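PDB 1WOH: agmatinase from Deinococcus radiodurans, which probably hydrolyses agmatine to putrescine and urea using two manganese ions per subunit. Local coordinates for residues Leu215-Phe226 against Met255-Ala263; Asp234-Ser242 against Glu274-Ser285. All blocks are in the same frame, centred on the assembly; numbering follows the deposited sequence.

Contact 1: residues Leu215-Phe226 against Met255-Ala263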
loop_
_atom_site.group_PDB
_atom_site.type_symbol
_atom_site.label_atom_id
_atom_site.label_comp_id
_atom_site.label_asym_id
_atom_site.label_seq_id
_atom_site.Cartn_x
_atom_site.Cartn_y
_atom_site.Cartn_z
ATOM N N LEU A 215 20.035 -2.628 -33.434
ATOM C CA LEU A 215 19.144 -3.460 -34.237
ATOM C C LEU A 215 19.948 -4.177 -35.321
ATOM O O LEU A 215 19.606 -5.287 -35.723
ATOM C CB LEU A 215 18.039 -2.613 -34.889
ATOM C CG LEU A 215 17.164 -1.761 -33.965
ATOM C CD1 LEU A 215 16.082 -1.067 -34.785
ATOM C CD2 LEU A 215 16.533 -2.635 -32.890
ATOM N N ALA A 216 21.023 -3.544 -35.780
ATOM C CA ALA A 216 21.868 -4.136 -36.815
ATOM C C ALA A 216 22.662 -5.331 -36.292
ATOM O O ALA A 216 23.189 -6.124 -37.074
ATOM C CB ALA A 216 22.818 -3.087 -37.379
ATOM N N GLN A 217 22.747 -5.461 -34.970
ATOM C CA GLN A 217 23.475 -6.569 -34.369
ATOM C C GLN A 217 22.577 -7.773 -34.096
ATOM O O GLN A 217 23.068 -8.854 -33.783
ATOM C CB GLN A 217 24.131 -6.138 -33.057
ATOM C CG GLN A 217 25.127 -5.001 -33.188
ATOM C CD GLN A 217 25.793 -4.678 -31.864
ATOM O OE1 GLN A 217 26.490 -5.514 -31.290
ATOM N NE2 GLN A 217 25.578 -3.465 -31.372
ATOM N N LEU A 218 21.265 -7.591 -34.213
ATOM C CA LEU A 218 20.330 -8.686 -33.970
ATOM C C LEU A 218 20.437 -9.778 -35.033
ATOM O O LEU A 218 20.865 -9.525 -36.159
ATOM C CB LEU A 218 18.897 -8.154 -33.910
ATOM C CG LEU A 218 18.616 -7.151 -32.789
ATOM C CD1 LEU A 218 17.185 -6.659 -32.913
ATOM C CD2 LEU A 218 18.838 -7.804 -31.434
ATOM N N PRO A 219 20.052 -11.016 -34.685
ATOM C CA PRO A 219 20.111 -12.149 -35.613
ATOM C C PRO A 219 19.201 -12.003 -36.834
ATOM O O PRO A 219 18.221 -11.258 -36.809
ATOM C CB PRO A 219 19.721 -13.335 -34.732
ATOM C CG PRO A 219 18.818 -12.716 -33.707
ATOM C CD PRO A 219 19.540 -11.441 -33.370
ATOM N N ARG A 220 19.539 -12.719 -37.901
ATOM C CA ARG A 220 18.754 -12.678 -39.128
ATOM C C ARG A 220 18.608 -14.067 -39.739
ATOM O O ARG A 220 19.592 -14.792 -39.886
ATOM C CB ARG A 220 19.410 -11.731 -40.136
ATOM C CG ARG A 220 19.436 -10.291 -39.677
ATOM C CD ARG A 220 20.130 -9.388 -40.680
ATOM N NE ARG A 220 19.999 -7.978 -40.317
ATOM C CZ ARG A 220 20.466 -7.443 -39.191
ATOM N NH1 ARG A 220 21.104 -8.196 -38.308
ATOM N NH2 ARG A 220 20.293 -6.150 -38.949
ATOM N N GLY A 221 17.373 -14.429 -40.080
ATOM C CA GLY A 221 17.100 -15.723 -40.683
ATOM C C GLY A 221 17.340 -16.901 -39.759
ATOM O O GLY A 221 17.522 -18.032 -40.215
ATOM N N GLN A 222 17.320 -16.638 -38.455
ATOM C CA GLN A 222 17.562 -17.666 -37.444
ATOM C C GLN A 222 16.293 -18.120 -36.730
ATOM O O GLN A 222 15.234 -17.516 -36.875
ATOM C CB GLN A 222 18.532 -17.116 -36.392
ATOM C CG GLN A 222 19.788 -16.509 -36.968
ATOM C CD GLN A 222 20.789 -17.556 -37.411
ATOM O OE1 GLN A 222 20.424 -18.685 -37.740
ATOM N NE2 GLN A 222 22.058 -17.182 -37.431
ATOM N N ASN A 223 16.406 -19.207 -35.970
ATOM C CA ASN A 223 15.291 -19.693 -35.170
ATOM C C ASN A 223 15.551 -18.970 -33.859
ATOM O O ASN A 223 16.571 -19.206 -33.210
ATOM C CB ASN A 223 15.373 -21.201 -34.954
ATOM C CG ASN A 223 15.042 -21.979 -36.203
ATOM O OD1 ASN A 223 14.053 -21.688 -36.877
ATOM N ND2 ASN A 223 15.858 -22.982 -36.514
ATOM N N VAL A 224 14.638 -18.087 -33.482
ATOM C CA VAL A 224 14.812 -17.292 -32.278
ATOM C C VAL A 224 13.796 -17.502 -31.162
ATOM O O VAL A 224 12.592 -17.610 -31.397
ATOM C CB VAL A 224 14.834 -15.785 -32.647
ATOM C CG1 VAL A 224 14.826 -14.914 -31.380
ATOM C CG2 VAL A 224 16.060 -15.483 -33.493
ATOM N N TYR A 225 14.315 -17.571 -29.940
ATOM C CA TYR A 225 13.504 -17.698 -28.738
ATOM C C TYR A 225 13.710 -16.351 -28.053
ATOM O O TYR A 225 14.851 -15.905 -27.893
ATOM C CB TYR A 225 14.051 -18.814 -27.846
ATOM C CG TYR A 225 13.360 -18.959 -26.508
ATOM C CD1 TYR A 225 12.374 -19.927 -26.309
ATOM C CD2 TYR A 225 13.729 -18.159 -25.426
ATOM C CE1 TYR A 225 11.777 -20.105 -25.059
ATOM C CE2 TYR A 225 13.138 -18.323 -24.175
ATOM C CZ TYR A 225 12.170 -19.296 -23.998
ATOM O OH TYR A 225 11.609 -19.475 -22.755
ATOM N N PHE A 226 12.616 -15.692 -27.683
ATOM C CA PHE A 226 12.677 -14.394 -27.006
ATOM C C PHE A 226 12.558 -14.599 -25.503
ATOM O O PHE A 226 11.627 -15.257 -25.044
ATOM C CB PHE A 226 11.497 -13.502 -27.422
ATOM C CG PHE A 226 11.609 -12.911 -28.799
ATOM C CD1 PHE A 226 10.510 -12.918 -29.652
ATOM C CD2 PHE A 226 12.776 -12.292 -29.221
ATOM C CE1 PHE A 226 10.568 -12.313 -30.907
ATOM C CE2 PHE A 226 12.850 -11.683 -30.475
ATOM C CZ PHE A 226 11.742 -11.694 -31.320
ATOM N N MET A 255 10.327 -2.711 -27.286
ATOM C CA MET A 255 9.415 -3.151 -28.336
ATOM C C MET A 255 10.038 -3.045 -29.730
ATOM O O MET A 255 9.787 -3.893 -30.590
ATOM C CB MET A 255 8.118 -2.334 -28.261
ATOM C CG MET A 255 6.922 -2.972 -28.958
ATOM S SD MET A 255 6.580 -4.644 -28.365
ATOM C CE MET A 255 7.022 -5.580 -29.823
ATOM N N LYS A 256 10.838 -2.009 -29.966
ATOM C CA LYS A 256 11.488 -1.856 -31.267
ATOM C C LYS A 256 12.482 -2.999 -31.485
ATOM O O LYS A 256 12.625 -3.510 -32.598
ATOM C CB LYS A 256 12.233 -0.522 -31.360
ATOM C CG LYS A 256 11.336 0.686 -31.535
ATOM C CD LYS A 256 12.167 1.926 -31.824
ATOM C CE LYS A 256 11.293 3.137 -32.095
ATOM N NZ LYS A 256 10.509 3.537 -30.894
ATOM N N ILE A 257 13.173 -3.384 -30.417
ATOM C CA ILE A 257 14.145 -4.474 -30.484
ATOM C C ILE A 257 13.433 -5.780 -30.823
ATOM O O ILE A 257 13.846 -6.509 -31.735
ATOM C CB ILE A 257 14.894 -4.630 -29.136
ATOM C CG1 ILE A 257 15.796 -3.418 -28.910
ATOM C CG2 ILE A 257 15.745 -5.911 -29.140
ATOM C CD1 ILE A 257 16.348 -3.322 -27.515
ATOM N N LEU A 258 12.359 -6.078 -30.097
ATOM C CA LEU A 258 11.610 -7.301 -30.353
ATOM C C LEU A 258 10.985 -7.288 -31.751
ATOM O O LEU A 258 11.010 -8.291 -32.459
ATOM C CB LEU A 258 10.515 -7.487 -29.301
ATOM C CG LEU A 258 11.048 -7.666 -27.867
ATOM C CD1 LEU A 258 9.908 -7.530 -26.858
ATOM C CD2 LEU A 258 11.736 -9.025 -27.736
ATOM N N ALA A 259 10.425 -6.148 -32.139
ATOM C CA ALA A 259 9.790 -6.036 -33.447
ATOM C C ALA A 259 10.795 -6.302 -34.564
ATOM O O ALA A 259 10.494 -7.013 -35.528
ATOM C CB ALA A 259 9.171 -4.650 -33.609
ATOM N N ALA A 260 11.989 -5.737 -34.427
ATOM C CA ALA A 260 13.034 -5.908 -35.430
ATOM C C ALA A 260 13.413 -7.376 -35.568
ATOM O O ALA A 260 13.541 -7.900 -36.681
ATOM C CB ALA A 260 14.256 -5.083 -35.056
ATOM N N ALA A 261 13.591 -8.043 -34.434
ATOM C CA ALA A 261 13.959 -9.449 -34.451
ATOM C C ALA A 261 12.834 -10.310 -35.024
ATOM O O ALA A 261 13.090 -11.253 -35.765
ATOM C CB ALA A 261 14.317 -9.913 -33.038
ATOM N N ALA A 262 11.589 -9.974 -34.693
ATOM C CA ALA A 262 10.432 -10.735 -35.157
ATOM C C ALA A 262 10.229 -10.640 -36.669
ATOM O O ALA A 262 9.686 -11.555 -37.292
ATOM C CB ALA A 262 9.174 -10.248 -34.442
ATOM N N ALA A 263 10.676 -9.533 -37.252
ATOM C CA ALA A 263 10.517 -9.303 -38.682
ATOM C C ALA A 263 11.533 -10.022 -39.558
ATOM O O ALA A 263 11.287 -10.231 -40.743
ATOM C CB ALA A 263 10.577 -7.807 -38.967
HETATM O O HOH W 1 16.701 -8.888 -36.572
#
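F226 lies against L258 and A261 where strand 223-229 meets helix 251-264, the first strand and the crossing helix of a beta-alpha-beta unit in the parallel sheet of the arginase fold. The short segments run nearly antiparallel (156°) with axes 10.0 Å apart, a spacing bridged by one aromatic ring and small helix residues. L258 sends its CD2 methyl over one face of the F226 ring, a CH-pi contact with CD2 4.0 Å from the ring centroid, while the ring edge pushes at A261, whose CB comes within 3.4 Å of F226 CE2. A260 and A261 keep the facing side of the helix low, with A262 at its flank by F226 CZ. L215 CD2 settles over I257 CA and CG1, near K256 O. With CG beside the backbone N (chi1 -62°), L218 lowers CD1 toward A261 N. A260 CB is the small bump between the two methyls, 4.0 Å from both L215 CD2 and L218 CD1. V140 of strand 137-142 and L270 of strand 266-273 also touch F226. Beside the partly exposed P219 and A260 a water donates to P219 O and, more weakly, to A260 O; L218 CD1 rests 3.5 Å from I257 O.

Contact 2: residues Asp234-Ser242 against Glu274-Ser285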
loop_
_atom_site.group_PDB
_atom_site.type_symbol
_atom_site.label_atom_id
_atom_site.label_comp_id
_atom_site.label_asym_id
_atom_site.label_seq_id
_atom_site.Cartn_x
_atom_site.Cartn_y
_atom_site.Cartn_z
ATOM N N ASP A 234 13.359 0.184 -17.838
ATOM C CA ASP A 234 13.650 1.158 -16.803
ATOM C C ASP A 234 12.654 0.955 -15.658
ATOM O O ASP A 234 11.464 0.741 -15.890
ATOM C CB ASP A 234 13.516 2.575 -17.371
ATOM C CG ASP A 234 14.126 3.623 -16.461
ATOM O OD1 ASP A 234 13.522 3.934 -15.419
ATOM O OD2 ASP A 234 15.220 4.122 -16.787
ATOM N N PRO A 235 13.136 1.010 -14.405
ATOM C CA PRO A 235 12.304 0.833 -13.205
ATOM C C PRO A 235 11.206 1.891 -13.053
ATOM O O PRO A 235 10.216 1.670 -12.346
ATOM C CB PRO A 235 13.321 0.905 -12.061
ATOM C CG PRO A 235 14.591 0.508 -12.680
ATOM C CD PRO A 235 14.556 1.141 -14.046
ATOM N N ALA A 236 11.379 3.044 -13.694
ATOM C CA ALA A 236 10.360 4.083 -13.610
ATOM C C ALA A 236 9.153 3.594 -14.399
ATOM O O ALA A 236 8.014 3.886 -14.055
ATOM C CB ALA A 236 10.882 5.398 -14.198
ATOM N N VAL A 237 9.420 2.826 -15.451
ATOM C CA VAL A 237 8.360 2.289 -16.298
ATOM C C VAL A 237 7.770 1.008 -15.709
ATOM O O VAL A 237 6.556 0.897 -15.545
ATOM C CB VAL A 237 8.893 2.000 -17.711
ATOM C CG1 VAL A 237 7.783 1.447 -18.591
ATOM C CG2 VAL A 237 9.467 3.287 -18.309
ATOM N N ILE A 238 8.641 0.050 -15.396
ATOM C CA ILE A 238 8.237 -1.232 -14.820
ATOM C C ILE A 238 8.929 -1.423 -13.459
ATOM O O ILE A 238 9.956 -2.095 -13.367
ATOM C CB ILE A 238 8.661 -2.401 -15.741
ATOM C CG1 ILE A 238 8.177 -2.143 -17.172
ATOM C CG2 ILE A 238 8.108 -3.717 -15.201
ATOM C CD1 ILE A 238 6.650 -2.059 -17.317
ATOM N N PRO A 239 8.384 -0.826 -12.392
ATOM C CA PRO A 239 8.997 -0.965 -11.068
ATOM C C PRO A 239 8.768 -2.320 -10.393
ATOM O O PRO A 239 9.476 -2.663 -9.454
ATOM C CB PRO A 239 8.360 0.181 -10.275
ATOM C CG PRO A 239 6.969 0.216 -10.840
ATOM C CD PRO A 239 7.246 0.115 -12.343
ATOM N N GLY A 240 7.777 -3.068 -10.869
ATOM C CA GLY A 240 7.454 -4.360 -10.277
ATOM C C GLY A 240 8.388 -5.504 -10.621
ATOM O O GLY A 240 8.049 -6.384 -11.417
ATOM N N THR A 241 9.571 -5.498 -10.017
ATOM C CA THR A 241 10.558 -6.552 -10.258
ATOM C C THR A 241 11.516 -6.605 -9.065
ATOM O O THR A 241 11.765 -5.593 -8.414
ATOM C CB THR A 241 11.342 -6.309 -11.587
ATOM O OG1 THR A 241 12.093 -7.481 -11.924
ATOM C CG2 THR A 241 12.290 -5.146 -11.460
ATOM N N SER A 242 12.052 -7.787 -8.782
ATOM C CA SER A 242 12.945 -7.974 -7.632
ATOM C C SER A 242 14.180 -7.092 -7.532
ATOM O O SER A 242 14.413 -6.432 -6.503
ATOM C CB SER A 242 13.412 -9.437 -7.562
ATOM O OG SER A 242 14.422 -9.587 -6.567
ATOM N N GLU A 274 10.331 -12.531 -14.285
ATOM C CA GLU A 274 10.701 -11.615 -13.205
ATOM C C GLU A 274 9.723 -10.492 -12.850
ATOM O O GLU A 274 10.075 -9.556 -12.139
ATOM C CB GLU A 274 12.089 -11.033 -13.492
ATOM C CG GLU A 274 13.230 -12.065 -13.457
ATOM C CD GLU A 274 13.670 -12.446 -12.046
ATOM O OE1 GLU A 274 13.450 -11.648 -11.114
ATOM O OE2 GLU A 274 14.260 -13.542 -11.871
ATOM N N LEU A 275 8.496 -10.572 -13.342
ATOM C CA LEU A 275 7.506 -9.559 -12.994
ATOM C C LEU A 275 7.084 -9.851 -11.547
ATOM O O LEU A 275 6.809 -11.003 -11.208
ATOM C CB LEU A 275 6.278 -9.694 -13.904
ATOM C CG LEU A 275 5.326 -8.526 -14.192
ATOM C CD1 LEU A 275 3.920 -9.094 -14.401
ATOM C CD2 LEU A 275 5.328 -7.511 -13.081
ATOM N N ALA A 276 7.050 -8.822 -10.697
ATOM C CA ALA A 276 6.629 -8.971 -9.301
ATOM C C ALA A 276 5.487 -7.982 -9.084
ATOM O O ALA A 276 5.719 -6.830 -8.722
ATOM C CB ALA A 276 7.776 -8.648 -8.350
ATOM N N PRO A 277 4.239 -8.423 -9.303
ATOM C CA PRO A 277 3.046 -7.577 -9.146
ATOM C C PRO A 277 2.908 -6.948 -7.768
ATOM O O PRO A 277 2.401 -5.834 -7.627
ATOM C CB PRO A 277 1.891 -8.540 -9.434
ATOM C CG PRO A 277 2.517 -9.596 -10.287
ATOM C CD PRO A 277 3.855 -9.803 -9.646
ATOM N N ASN A 278 3.359 -7.677 -6.754
ATOM C CA ASN A 278 3.285 -7.227 -5.371
ATOM C C ASN A 278 4.187 -6.037 -5.095
ATOM O O ASN A 278 4.033 -5.362 -4.071
ATOM C CB ASN A 278 3.671 -8.375 -4.440
ATOM C CG ASN A 278 5.024 -8.964 -4.787
ATOM O OD1 ASN A 278 5.291 -9.281 -5.945
ATOM N ND2 ASN A 278 5.882 -9.118 -3.783
ATOM N N LEU A 279 5.125 -5.777 -6.003
ATOM C CA LEU A 279 6.055 -4.667 -5.837
ATOM C C LEU A 279 5.658 -3.422 -6.619
ATOM O O LEU A 279 6.412 -2.448 -6.667
ATOM C CB LEU A 279 7.470 -5.098 -6.226
ATOM C CG LEU A 279 8.058 -6.191 -5.323
ATOM C CD1 LEU A 279 9.432 -6.581 -5.821
ATOM C CD2 LEU A 279 8.145 -5.689 -3.884
ATOM N N ASP A 280 4.487 -3.457 -7.246
ATOM C CA ASP A 280 3.999 -2.282 -7.980
ATOM C C ASP A 280 2.507 -2.131 -7.702
ATOM O O ASP A 280 1.671 -2.672 -8.425
ATOM C CB ASP A 280 4.215 -2.416 -9.487
ATOM C CG ASP A 280 3.700 -1.199 -10.250
ATOM O OD1 ASP A 280 3.824 -1.160 -11.492
ATOM O OD2 ASP A 280 3.173 -0.274 -9.593
ATOM N N PRO A 281 2.156 -1.387 -6.649
ATOM C CA PRO A 281 0.741 -1.203 -6.321
ATOM C C PRO A 281 -0.060 -0.387 -7.330
ATOM O O PRO A 281 -1.282 -0.321 -7.236
ATOM C CB PRO A 281 0.784 -0.558 -4.937
ATOM C CG PRO A 281 2.084 0.173 -4.933
ATOM C CD PRO A 281 3.025 -0.779 -5.625
ATOM N N THR A 282 0.616 0.234 -8.290
ATOM C CA THR A 282 -0.089 1.017 -9.303
ATOM C C THR A 282 -0.624 0.080 -10.369
ATOM O O THR A 282 -1.514 0.442 -11.142
ATOM C CB THR A 282 0.834 2.042 -10.006
ATOM O OG1 THR A 282 1.721 1.353 -10.901
ATOM C CG2 THR A 282 1.638 2.835 -8.980
ATOM N N GLY A 283 -0.063 -1.124 -10.414
ATOM C CA GLY A 283 -0.486 -2.108 -11.394
ATOM C C GLY A 283 -0.030 -1.851 -12.821
ATOM O O GLY A 283 -0.355 -2.628 -13.720
ATOM N N ARG A 284 0.728 -0.784 -13.054
ATOM C CA ARG A 284 1.168 -0.509 -14.423
ATOM C C ARG A 284 2.173 -1.533 -14.944
ATOM O O ARG A 284 2.255 -1.766 -16.151
ATOM C CB ARG A 284 1.762 0.898 -14.543
ATOM C CG ARG A 284 3.134 1.119 -13.904
ATOM C CD ARG A 284 3.576 2.543 -14.243
ATOM N NE ARG A 284 4.856 2.928 -13.662
ATOM C CZ ARG A 284 5.067 3.144 -12.368
ATOM N NH1 ARG A 284 4.082 3.002 -11.490
ATOM N NH2 ARG A 284 6.258 3.547 -11.958
ATOM N N SER A 285 2.932 -2.151 -14.044
ATOM C CA SER A 285 3.908 -3.149 -14.488
ATOM C C SER A 285 3.260 -4.324 -15.220
ATOM O O SER A 285 3.691 -4.684 -16.323
ATOM C CB SER A 285 4.734 -3.670 -13.303
ATOM O OG SER A 285 5.530 -2.638 -12.754
HETATM O O HOH W 2 14.437 -8.320 -11.120
HETATM O O HOH W 3 11.256 -10.410 -9.822
#
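A276 N donates to G240 O over 2.7 Å in an almost straight bond, though from above the carbonyl plane. R284 NH2 meets A236 O at 2.8 Å in the plane of the guanidinium, with a weak second bond from NE. S285 OG accepts from G240 N (3.0 Å) and donates to D280 OD1 at 2.6 Å. D280, with CG anti to its N (chi1 180°), spreads both oxygens over the turn before helix 284-302: OD1 also takes S285 N, and OD2 takes T282 N, an Asx turn, and T282 OG1. An alanine at D280 removes both acceptors, and T282 N, S285 N and the two hydroxyls would probably lose their mates, setting S285 OG free to turn away from G240 N. T241 OG1 donates to E274 O, while a water joins S242 N to E274 O and OE1; E274 OE2 is held by H121 N and N159. P239 lays CD over one face of the R284 guanidinium, and G240 sits where a CB would clash with A276 O and S285 OG. P239 packs on R284 of a neighbouring subunit, and R284 NH2 comes near its like-charged counterparts in two neighbouring subunits. The arginase fold builds its dimanganese site on such loops: the nearest side-chain atoms of E274 and D229, which binds manganese though no metal is bound to this chain here, are about 3 Å apart.

Overall arrangement
Contacts 1 and 2 show how one alpha/beta fold uses different chemistry at different places. Both are largely buried, yet their centres lie 25 Å apart and they do not touch. Their segments alternate along the chain: the loop 234-242 leads from the strand of contact 1 toward its helix, and segment 274-285 follows the next strand, 266-273. Contact 1 is apolar packing of a helix against a strand and the turn before it, within a single chain. Contact 2 joins a loop to the turns and first residues of helix 284-302, where buried backbone groups outside regular pairing find polar partners; hydrogen bonds dominate, with prolines and aliphatic groups filling in around them. It alone reaches other subunits and borders the metal ligands closely.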